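Long-range contacts in thiamine monophosphate kinase (Aquifex aeolicus, PDB 1VQV), which catalyses the ATP-dependent phosphorylation of thiamine monophosphate to thiamine diphosphate, the active form of vitamin B1, and works as a homodimer: residues B[68-78]-B[130-141]; B[191-201]-B[272-280]. One frame throughout, in Å; residues are numbered along the deposited sequence.

Interaction 1 of 2, residues B[68-78]-B[130-141]; sequences NVSDVIANGGL and VFLVGETERFVG
Leu132 reaches from the strand toward the last turns of helix 57-73, and one of its methyls does most of the touching. CG stands anti to the backbone N (chi1 179°), which carries CD2 against the helix: it lies 3.7 Å from Val72 CG2 and 3.6 Å from Asn68 CB, with Val69 CG2 at the margin. The side chains of Leu132 and Val72 meet at about a right angle, whereas Asn68 and Leu132 run past each other in opposite senses. Asn68 continues along the strand toward Val130, where a weak hydrogen bond from its ND2 to Val130 O is doubtful, the place of ND2 being less sure; its OD1 has a weak bond from Thr41, a magnesium ligand. Further along, Gly134 offers no side chain where Val72 CG1 approaches, and a beta carbon there would probably be too close to it.

The helix 57-73 thus packs on the sheet of the PurM-like N-terminal domain; the axis of its last part, 68-73, runs 8.9 Å from that of strand 130-136 and is inclined to it by 28°. A Schellman motif ends it: Gly76, at positive phi, is the C-prime residue, and Val72 O accepts from both Gly77 N and Asn75 N, which approach from opposite faces of its plane. The reversed chain then enters the sheet antiparallel to its partner, with Leu78 N bonded to Glu135 O at 3.0 Å.

Asn75 fills the corner beyond the helix. With CG anti to the carbonyl carbon, its amide runs beside the Phe139 ring, the planes 22° apart, and OD1 is 3.7 Å from Phe139 CE1. Asn75 O receives a weak bond from Val140 N, while ND2 has a weak hydrogen bond to OD1 of Asp27, like Asp71 a magnesium ligand.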
loop_
_atom_site.group_PDB
_atom_site.type_symbol
_atom_site.label_atom_id
_atom_site.label_comp_id
_atom_site.label_asym_id
_atom_site.label_seq_id
_atom_site.Cartn_x
_atom_site.Cartn_y
_atom_site.Cartn_z
ATOM N N ASN B 68 4.744 -9.441 4.768
ATOM C CA ASN B 68 3.788 -8.674 5.546
ATOM C C ASN B 68 3.209 -9.449 6.707
ATOM O O ASN B 68 2.929 -8.881 7.758
ATOM C CB ASN B 68 2.651 -8.168 4.670
ATOM C CG ASN B 68 3.009 -6.907 3.971
ATOM O OD1 ASN B 68 3.723 -6.083 4.520
ATOM N ND2 ASN B 68 2.515 -6.734 2.760
ATOM N N VAL B 69 3.023 -10.749 6.511
ATOM C CA VAL B 69 2.470 -11.609 7.551
ATOM C C VAL B 69 3.446 -11.744 8.730
ATOM O O VAL B 69 3.033 -11.799 9.882
ATOM C CB VAL B 69 2.136 -13.018 6.975
ATOM C CG1 VAL B 69 1.672 -13.937 8.081
ATOM C CG2 VAL B 69 1.059 -12.908 5.903
ATOM N N SER B 70 4.739 -11.779 8.428
ATOM C CA SER B 70 5.769 -11.909 9.446
ATOM C C SER B 70 5.845 -10.738 10.413
ATOM O O SER B 70 6.360 -10.881 11.516
ATOM C CB SER B 70 7.134 -12.113 8.796
ATOM O OG SER B 70 7.246 -13.433 8.300
ATOM N N ASP B 71 5.344 -9.583 9.982
ATOM C CA ASP B 71 5.326 -8.384 10.804
ATOM C C ASP B 71 4.095 -8.387 11.686
ATOM O O ASP B 71 4.169 -8.026 12.864
ATOM C CB ASP B 71 5.305 -7.147 9.927
ATOM C CG ASP B 71 6.567 -6.986 9.141
ATOM O OD1 ASP B 71 7.650 -7.002 9.774
ATOM O OD2 ASP B 71 6.475 -6.848 7.897
ATOM N N VAL B 72 2.963 -8.763 11.095
ATOM C CA VAL B 72 1.705 -8.857 11.820
ATOM C C VAL B 72 1.874 -9.924 12.894
ATOM O O VAL B 72 1.451 -9.756 14.031
ATOM C CB VAL B 72 0.539 -9.307 10.906
ATOM C CG1 VAL B 72 -0.716 -9.525 11.739
ATOM C CG2 VAL B 72 0.282 -8.271 9.819
ATOM N N ILE B 73 2.502 -11.029 12.514
ATOM C CA ILE B 73 2.725 -12.149 13.413
ATOM C C ILE B 73 3.606 -11.787 14.605
ATOM O O ILE B 73 3.318 -12.167 15.733
ATOM C CB ILE B 73 3.298 -13.367 12.592
ATOM C CG1 ILE B 73 2.258 -14.471 12.579
ATOM C CG2 ILE B 73 4.629 -13.870 13.141
ATOM C CD1 ILE B 73 0.886 -13.963 12.210
ATOM N N ALA B 74 4.666 -11.030 14.344
ATOM C CA ALA B 74 5.601 -10.614 15.385
ATOM C C ALA B 74 4.972 -9.708 16.430
ATOM O O ALA B 74 5.564 -9.477 17.477
ATOM C CB ALA B 74 6.805 -9.918 14.755
ATOM N N ASN B 75 3.781 -9.194 16.144
ATOM C CA ASN B 75 3.090 -8.320 17.083
ATOM C C ASN B 75 1.887 -9.014 17.745
ATOM O O ASN B 75 1.078 -8.384 18.426
ATOM C CB ASN B 75 2.672 -7.008 16.386
ATOM C CG ASN B 75 3.867 -6.095 16.079
ATOM O OD1 ASN B 75 4.630 -5.726 16.971
ATOM N ND2 ASN B 75 4.024 -5.727 14.819
ATOM N N GLY B 76 1.785 -10.320 17.548
ATOM C CA GLY B 76 0.714 -11.082 18.155
ATOM C C GLY B 76 -0.615 -10.950 17.456
ATOM O O GLY B 76 -1.670 -11.140 18.066
ATOM N N GLY B 77 -0.571 -10.632 16.169
ATOM C CA GLY B 77 -1.802 -10.476 15.426
ATOM C C GLY B 77 -1.935 -11.483 14.316
ATOM O O GLY B 77 -0.963 -12.121 13.938
ATOM N N LEU B 78 -3.151 -11.632 13.805
ATOM C CA LEU B 78 -3.411 -12.552 12.708
ATOM C C LEU B 78 -3.737 -11.761 11.431
ATOM O O LEU B 78 -4.458 -10.764 11.479
ATOM C CB LEU B 78 -4.565 -13.500 13.068
ATOM C CG LEU B 78 -4.244 -14.663 14.012
ATOM C CD1 LEU B 78 -5.485 -15.481 14.268
ATOM C CD2 LEU B 78 -3.167 -15.533 13.390
ATOM N N VAL B 130 2.754 -4.313 -1.289
ATOM C CA VAL B 130 1.679 -5.009 -0.596
ATOM C C VAL B 130 1.220 -4.307 0.675
ATOM O O VAL B 130 2.012 -3.685 1.399
ATOM C CB VAL B 130 2.119 -6.438 -0.224
ATOM C CG1 VAL B 130 1.095 -7.441 -0.699
ATOM C CG2 VAL B 130 3.483 -6.726 -0.814
ATOM N N PHE B 131 -0.072 -4.432 0.944
ATOM C CA PHE B 131 -0.681 -3.824 2.112
ATOM C C PHE B 131 -1.434 -4.906 2.847
ATOM O O PHE B 131 -2.193 -5.659 2.249
ATOM C CB PHE B 131 -1.640 -2.719 1.661
ATOM C CG PHE B 131 -2.490 -2.127 2.762
ATOM C CD1 PHE B 131 -1.909 -1.466 3.852
ATOM C CD2 PHE B 131 -3.886 -2.153 2.658
ATOM C CE1 PHE B 131 -2.707 -0.832 4.815
ATOM C CE2 PHE B 131 -4.692 -1.525 3.609
ATOM C CZ PHE B 131 -4.106 -0.862 4.688
ATOM N N LEU B 132 -1.242 -4.972 4.152
ATOM C CA LEU B 132 -1.913 -5.989 4.920
ATOM C C LEU B 132 -2.476 -5.482 6.221
ATOM O O LEU B 132 -1.815 -4.755 6.962
ATOM C CB LEU B 132 -0.949 -7.123 5.207
ATOM C CG LEU B 132 -1.500 -8.281 6.026
ATOM C CD1 LEU B 132 -2.572 -9.006 5.257
ATOM C CD2 LEU B 132 -0.369 -9.224 6.346
ATOM N N VAL B 133 -3.708 -5.883 6.490
ATOM C CA VAL B 133 -4.357 -5.504 7.720
ATOM C C VAL B 133 -4.576 -6.749 8.558
ATOM O O VAL B 133 -5.023 -7.773 8.039
ATOM C CB VAL B 133 -5.699 -4.862 7.463
ATOM C CG1 VAL B 133 -6.313 -4.448 8.787
ATOM C CG2 VAL B 133 -5.528 -3.677 6.537
ATOM N N GLY B 134 -4.251 -6.657 9.849
ATOM C CA GLY B 134 -4.423 -7.785 10.754
ATOM C C GLY B 134 -4.940 -7.376 12.127
ATOM O O GLY B 134 -4.534 -6.360 12.676
ATOM N N GLU B 135 -5.840 -8.168 12.694
ATOM C CA GLU B 135 -6.399 -7.867 14.007
ATOM C C GLU B 135 -5.549 -8.480 15.137
ATOM O O GLU B 135 -4.743 -9.374 14.893
ATOM C CB GLU B 135 -7.840 -8.382 14.078
ATOM C CG GLU B 135 -8.000 -9.759 13.474
ATOM C CD GLU B 135 -9.378 -10.375 13.701
ATOM O OE1 GLU B 135 -10.395 -9.662 13.489
ATOM O OE2 GLU B 135 -9.436 -11.582 14.079
ATOM N N THR B 136 -5.720 -7.986 16.363
ATOM C CA THR B 136 -4.973 -8.483 17.525
ATOM C C THR B 136 -5.770 -8.215 18.782
ATOM O O THR B 136 -6.459 -7.203 18.888
ATOM C CB THR B 136 -3.616 -7.759 17.739
ATOM O OG1 THR B 136 -2.833 -7.830 16.544
ATOM C CG2 THR B 136 -2.837 -8.405 18.881
ATOM N N GLU B 137 -5.653 -9.110 19.750
ATOM C CA GLU B 137 -6.356 -8.941 21.006
ATOM C C GLU B 137 -5.383 -8.381 22.025
ATOM O O GLU B 137 -5.751 -8.146 23.169
ATOM C CB GLU B 137 -6.920 -10.287 21.473
ATOM C CG GLU B 137 -7.698 -10.256 22.790
ATOM C CD GLU B 137 -8.157 -11.654 23.240
ATOM O OE1 GLU B 137 -8.422 -11.838 24.468
ATOM O OE2 GLU B 137 -8.259 -12.560 22.362
ATOM N N ARG B 138 -4.142 -8.153 21.605
ATOM C CA ARG B 138 -3.119 -7.612 22.499
ATOM C C ARG B 138 -1.875 -7.232 21.716
ATOM O O ARG B 138 -1.177 -8.107 21.213
ATOM C CB ARG B 138 -2.730 -8.648 23.558
ATOM C CG ARG B 138 -1.685 -8.122 24.532
ATOM C CD ARG B 138 -0.843 -9.220 25.195
ATOM N NE ARG B 138 0.388 -8.629 25.737
ATOM C CZ ARG B 138 1.579 -9.223 25.780
ATOM N NH1 ARG B 138 1.752 -10.463 25.316
ATOM N NH2 ARG B 138 2.606 -8.546 26.267
ATOM N N PHE B 139 -1.588 -5.939 21.615
ATOM C CA PHE B 139 -0.408 -5.501 20.877
ATOM C C PHE B 139 0.878 -5.740 21.654
ATOM O O PHE B 139 1.053 -5.239 22.761
ATOM C CB PHE B 139 -0.505 -4.009 20.520
ATOM C CG PHE B 139 0.692 -3.476 19.761
ATOM C CD1 PHE B 139 0.849 -3.729 18.401
ATOM C CD2 PHE B 139 1.662 -2.717 20.413
ATOM C CE1 PHE B 139 1.960 -3.225 17.692
ATOM C CE2 PHE B 139 2.778 -2.209 19.719
ATOM C CZ PHE B 139 2.923 -2.469 18.353
ATOM N N VAL B 140 1.773 -6.515 21.059
ATOM C CA VAL B 140 3.065 -6.812 21.662
ATOM C C VAL B 140 4.102 -6.157 20.754
ATOM O O VAL B 140 4.135 -6.437 19.551
ATOM C CB VAL B 140 3.338 -8.327 21.701
ATOM C CG1 VAL B 140 4.570 -8.606 22.534
ATOM C CG2 VAL B 140 2.141 -9.059 22.241
ATOM N N GLY B 141 4.940 -5.292 21.325
ATOM C CA GLY B 141 5.949 -4.596 20.536
ATOM C C GLY B 141 7.387 -4.632 21.026
ATOM O O GLY B 141 7.775 -5.534 21.763
#

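Interaction 2 of 2, residues B[191-201]-B[272-280]; sequences RIDYVKHIQKY and RWNPFLDMT
Leu277, His197 and Arg272 bury the most surface here, and Leu277 divides its two methyls between different partners. CD1 sits over the face of the Tyr194 ring, 3.9 Å from its centroid and 9° off the normal, a clear CH-pi contact, and also touches His197 CB. CD2 instead rests 3.6 Å from Asp193 O. The His197 ring, swung out with CG anti to its backbone N (chi1 -174°), is covered over its centre by the CE methyl of Met279, a selenomethionine in this crystal, 3.9 Å from the ring centroid. Arg272 O lies at the edge of the same imidazole, near its plane, and NE2 is hydrogen-bonded to His268. Arg272 itself bends at chi2 and lays its aliphatic part over one face of Tyr201, CB 4.3 Å from the centroid.

At the other end both oxygens of Asp278 are engaged. Arg191 NH2 forms a salt bridge with OD1 at 2.7 Å, although the guanidinium and carboxylate planes are 85° apart and the N-H...O bond within it is bent and weak; Arg191 NH1 binds Asp193 as well. Tyr194 OH donates to OD2 at 2.9 Å, on the anti side and out of the carboxylate plane. A phenylalanine in place of Tyr194 would probably leave Asp278 OD2 without its hydroxyl donor, the carboxylate's hold then resting on Arg191 and Gly155 N.

The loop 272-280, which joins strands 263-268 and 280-286, is thereby fastened to helix 195-201 and the turn leading into it; Ile198 of that helix packs on Phe266 of strand 263-268, and its Val195 meets Ile73 of helix 57-73.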
loop_
_atom_site.group_PDB
_atom_site.type_symbol
_atom_site.label_atom_id
_atom_site.label_comp_id
_atom_site.label_asym_id
_atom_site.label_seq_id
_atom_site.Cartn_x
_atom_site.Cartn_y
_atom_site.Cartn_z
ATOM N N ARG B 191 6.255 -17.258 10.805
ATOM C CA ARG B 191 6.026 -18.081 11.977
ATOM C C ARG B 191 4.640 -17.875 12.522
ATOM O O ARG B 191 4.455 -17.615 13.704
ATOM C CB ARG B 191 7.061 -17.739 13.034
ATOM C CG ARG B 191 8.457 -17.925 12.520
ATOM C CD ARG B 191 8.550 -19.225 11.760
ATOM N NE ARG B 191 9.561 -20.090 12.347
ATOM C CZ ARG B 191 9.301 -21.183 13.051
ATOM N NH1 ARG B 191 8.049 -21.570 13.260
ATOM N NH2 ARG B 191 10.303 -21.875 13.558
ATOM N N ILE B 192 3.654 -18.015 11.649
ATOM C CA ILE B 192 2.284 -17.801 12.049
ATOM C C ILE B 192 1.904 -18.790 13.126
ATOM O O ILE B 192 0.849 -18.664 13.753
ATOM C CB ILE B 192 1.318 -17.908 10.851
ATOM C CG1 ILE B 192 -0.079 -17.497 11.318
ATOM C CG2 ILE B 192 1.375 -19.313 10.247
ATOM C CD1 ILE B 192 -1.092 -17.342 10.232
ATOM N N ASP B 193 2.792 -19.757 13.345
ATOM C CA ASP B 193 2.625 -20.795 14.365
ATOM C C ASP B 193 3.075 -20.335 15.766
ATOM O O ASP B 193 3.020 -21.093 16.721
ATOM C CB ASP B 193 3.396 -22.060 13.946
ATOM C CG ASP B 193 4.903 -21.841 13.850
ATOM O OD1 ASP B 193 5.360 -20.763 13.432
ATOM O OD2 ASP B 193 5.659 -22.769 14.173
ATOM N N TYR B 194 3.503 -19.083 15.872
ATOM C CA TYR B 194 3.954 -18.494 17.130
ATOM C C TYR B 194 2.962 -17.444 17.618
ATOM O O TYR B 194 3.194 -16.784 18.637
ATOM C CB TYR B 194 5.286 -17.779 16.937
ATOM C CG TYR B 194 6.507 -18.619 17.135
ATOM C CD1 TYR B 194 6.839 -19.620 16.234
ATOM C CD2 TYR B 194 7.342 -18.403 18.233
ATOM C CE1 TYR B 194 7.971 -20.388 16.417
ATOM C CE2 TYR B 194 8.475 -19.164 18.427
ATOM C CZ TYR B 194 8.787 -20.154 17.519
ATOM O OH TYR B 194 9.919 -20.901 17.727
ATOM N N VAL B 195 1.870 -17.264 16.887
ATOM C CA VAL B 195 0.927 -16.240 17.284
ATOM C C VAL B 195 0.426 -16.440 18.697
ATOM O O VAL B 195 0.586 -15.548 19.527
ATOM C CB VAL B 195 -0.248 -16.117 16.266
ATOM C CG1 VAL B 195 -1.497 -15.561 16.934
ATOM C CG2 VAL B 195 0.168 -15.160 15.144
ATOM N N LYS B 196 -0.152 -17.604 18.984
ATOM C CA LYS B 196 -0.661 -17.891 20.328
ATOM C C LYS B 196 0.386 -17.638 21.414
ATOM O O LYS B 196 0.106 -17.008 22.432
ATOM C CB LYS B 196 -1.122 -19.339 20.401
ATOM C CG LYS B 196 -2.150 -19.696 19.356
ATOM C CD LYS B 196 -3.425 -18.886 19.544
ATOM C CE LYS B 196 -4.548 -19.461 18.704
ATOM N NZ LYS B 196 -4.781 -20.882 19.061
ATOM N N HIS B 197 1.599 -18.127 21.189
ATOM C CA HIS B 197 2.651 -17.953 22.168
ATOM C C HIS B 197 3.017 -16.499 22.385
ATOM O O HIS B 197 3.165 -16.061 23.516
ATOM C CB HIS B 197 3.912 -18.726 21.768
ATOM C CG HIS B 197 4.979 -18.693 22.816
ATOM N ND1 HIS B 197 4.942 -19.493 23.937
ATOM C CD2 HIS B 197 6.065 -17.895 22.955
ATOM C CE1 HIS B 197 5.958 -19.188 24.723
ATOM N NE2 HIS B 197 6.654 -18.222 24.150
ATOM N N ILE B 198 3.167 -15.752 21.298
ATOM C CA ILE B 198 3.549 -14.342 21.395
ATOM C C ILE B 198 2.443 -13.433 21.937
ATOM O O ILE B 198 2.720 -12.504 22.702
ATOM C CB ILE B 198 4.001 -13.807 20.027
ATOM C CG1 ILE B 198 5.210 -14.609 19.531
ATOM C CG2 ILE B 198 4.332 -12.334 20.132
ATOM C CD1 ILE B 198 6.447 -14.496 20.399
ATOM N N GLN B 199 1.205 -13.708 21.526
ATOM C CA GLN B 199 0.036 -12.940 21.948
ATOM C C GLN B 199 -0.325 -13.321 23.378
ATOM O O GLN B 199 -1.388 -12.946 23.873
ATOM C CB GLN B 199 -1.189 -13.230 21.036
ATOM C CG GLN B 199 -1.981 -14.535 21.371
ATOM C CD GLN B 199 -3.252 -14.784 20.507
ATOM O OE1 GLN B 199 -3.192 -14.877 19.272
ATOM N NE2 GLN B 199 -4.399 -14.917 21.173
ATOM N N LYS B 200 0.561 -14.049 24.049
ATOM C CA LYS B 200 0.272 -14.513 25.399
ATOM C C LYS B 200 1.429 -14.497 26.379
ATOM O O LYS B 200 1.212 -14.404 27.585
ATOM C CB LYS B 200 -0.284 -15.934 25.319
ATOM C CG LYS B 200 -0.471 -16.650 26.644
ATOM C CD LYS B 200 -1.889 -16.495 27.184
ATOM C CE LYS B 200 -2.174 -17.569 28.223
ATOM N NZ LYS B 200 -1.869 -18.908 27.645
ATOM N N TYR B 201 2.654 -14.579 25.879
ATOM C CA TYR B 201 3.793 -14.616 26.776
ATOM C C TYR B 201 4.901 -13.627 26.507
ATOM O O TYR B 201 5.742 -13.386 27.369
ATOM C CB TYR B 201 4.379 -16.033 26.801
ATOM C CG TYR B 201 3.529 -17.019 27.566
ATOM C CD1 TYR B 201 2.894 -18.080 26.922
ATOM C CD2 TYR B 201 3.325 -16.860 28.939
ATOM C CE1 TYR B 201 2.074 -18.952 27.635
ATOM C CE2 TYR B 201 2.517 -17.719 29.652
ATOM C CZ TYR B 201 1.893 -18.755 29.002
ATOM O OH TYR B 201 1.059 -19.579 29.704
ATOM N N ARG B 272 8.475 -19.854 30.736
ATOM C CA ARG B 272 7.474 -20.049 29.686
ATOM C C ARG B 272 7.851 -20.624 28.307
ATOM O O ARG B 272 7.336 -20.156 27.284
ATOM C CB ARG B 272 6.701 -18.741 29.483
ATOM C CG ARG B 272 5.579 -18.555 30.463
ATOM C CD ARG B 272 5.883 -17.543 31.566
ATOM N NE ARG B 272 4.647 -17.216 32.276
ATOM C CZ ARG B 272 4.251 -15.984 32.605
ATOM N NH1 ARG B 272 5.013 -14.930 32.298
ATOM N NH2 ARG B 272 3.068 -15.803 33.205
ATOM N N TRP B 273 8.720 -21.633 28.250
ATOM C CA TRP B 273 9.045 -22.206 26.941
ATOM C C TRP B 273 7.969 -23.208 26.526
ATOM O O TRP B 273 7.448 -23.960 27.355
ATOM C CB TRP B 273 10.440 -22.874 26.915
ATOM C CG TRP B 273 10.761 -23.866 28.020
ATOM C CD1 TRP B 273 11.363 -23.593 29.215
ATOM C CD2 TRP B 273 10.538 -25.286 27.998
ATOM N NE1 TRP B 273 11.529 -24.752 29.943
ATOM C CE2 TRP B 273 11.029 -25.801 29.228
ATOM C CE3 TRP B 273 9.964 -26.165 27.070
ATOM C CZ2 TRP B 273 10.972 -27.171 29.545
ATOM C CZ3 TRP B 273 9.906 -27.524 27.385
ATOM C CH2 TRP B 273 10.404 -28.011 28.621
ATOM N N ASN B 274 7.635 -23.204 25.239
ATOM C CA ASN B 274 6.616 -24.095 24.696
ATOM C C ASN B 274 7.174 -25.488 24.383
ATOM O O ASN B 274 8.304 -25.623 23.921
ATOM C CB ASN B 274 6.012 -23.471 23.430
ATOM C CG ASN B 274 4.714 -24.125 23.017
ATOM O OD1 ASN B 274 4.697 -25.076 22.239
ATOM N ND2 ASN B 274 3.612 -23.626 23.555
ATOM N N PRO B 275 6.376 -26.543 24.627
ATOM C CA PRO B 275 6.762 -27.936 24.383
ATOM C C PRO B 275 6.744 -28.331 22.905
ATOM O O PRO B 275 7.142 -29.443 22.554
ATOM C CB PRO B 275 5.707 -28.707 25.156
ATOM C CG PRO B 275 4.490 -27.893 24.875
ATOM C CD PRO B 275 4.992 -26.486 25.136
ATOM N N PHE B 276 6.271 -27.422 22.052
ATOM C CA PHE B 276 6.150 -27.700 20.624
ATOM C C PHE B 276 6.906 -26.789 19.665
ATOM O O PHE B 276 7.133 -27.174 18.527
ATOM C CB PHE B 276 4.676 -27.689 20.216
ATOM C CG PHE B 276 3.822 -28.651 20.981
ATOM C CD1 PHE B 276 2.784 -28.187 21.784
ATOM C CD2 PHE B 276 4.039 -30.021 20.885
ATOM C CE1 PHE B 276 1.979 -29.068 22.479
ATOM C CE2 PHE B 276 3.233 -30.917 21.581
ATOM C CZ PHE B 276 2.196 -30.434 22.382
ATOM N N LEU B 277 7.291 -25.594 20.105
ATOM C CA LEU B 277 8.000 -24.648 19.238
ATOM C C LEU B 277 9.522 -24.711 19.345
ATOM O O LEU B 277 10.067 -24.811 20.447
ATOM C CB LEU B 277 7.537 -23.221 19.538
ATOM C CG LEU B 277 6.029 -22.973 19.470
ATOM C CD1 LEU B 277 5.725 -21.541 19.878
ATOM C CD2 LEU B 277 5.536 -23.249 18.060
ATOM N N ASP B 278 10.191 -24.627 18.189
ATOM C CA ASP B 278 11.660 -24.670 18.089
ATOM C C ASP B 278 12.343 -23.413 18.609
ATOM O O ASP B 278 13.326 -22.910 18.055
ATOM C CB ASP B 278 12.103 -24.946 16.643
ATOM C CG ASP B 278 11.751 -23.818 15.678
ATOM O OD1 ASP B 278 11.610 -24.108 14.483
ATOM O OD2 ASP B 278 11.630 -22.650 16.083
HETATM N N MSE B 279 11.792 -22.937 19.709
HETATM C CA MSE B 279 12.245 -21.758 20.436
HETATM C C MSE B 279 13.683 -21.959 20.963
HETATM O O MSE B 279 14.041 -23.056 21.384
HETATM C CB MSE B 279 11.269 -21.578 21.591
HETATM C CG MSE B 279 11.225 -20.263 22.261
HETATM SE SE MSE B 279 9.809 -20.420 23.561
HETATM C CE MSE B 279 8.410 -21.251 22.479
ATOM N N THR B 280 14.505 -20.915 20.929
ATOM C CA THR B 280 15.888 -21.008 21.413
ATOM C C THR B 280 16.306 -19.764 22.203
ATOM O O THR B 280 16.298 -18.643 21.677
ATOM C CB THR B 280 16.883 -21.164 20.251
ATOM O OG1 THR B 280 16.535 -22.313 19.471
ATOM C CG2 THR B 280 18.298 -21.321 20.777
#

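How the interactions relate
The centres of interactions 1 and 2 are about 15 Å apart, and they come in series along the chain, the first closing before the second opens. Interaction 1 belongs to the four-stranded sheet of the N-terminal domain and the helix 57-73 on it; interaction 2 ties helix 195-201 to a loop between two strands of the seven-stranded sheet. They meet where those units adjoin: Ile73 CD1 lies 3.2 Å from Val195 CG2, and Arg138 NH2 is hydrogen-bonded to Ala202 O, just past helix 195-201. The same junction brings Asp71, on helix 57-73, close to Asp207, on strand 204-208, so that magnesium ligands from the helix of one unit and a strand of the other face a shared site.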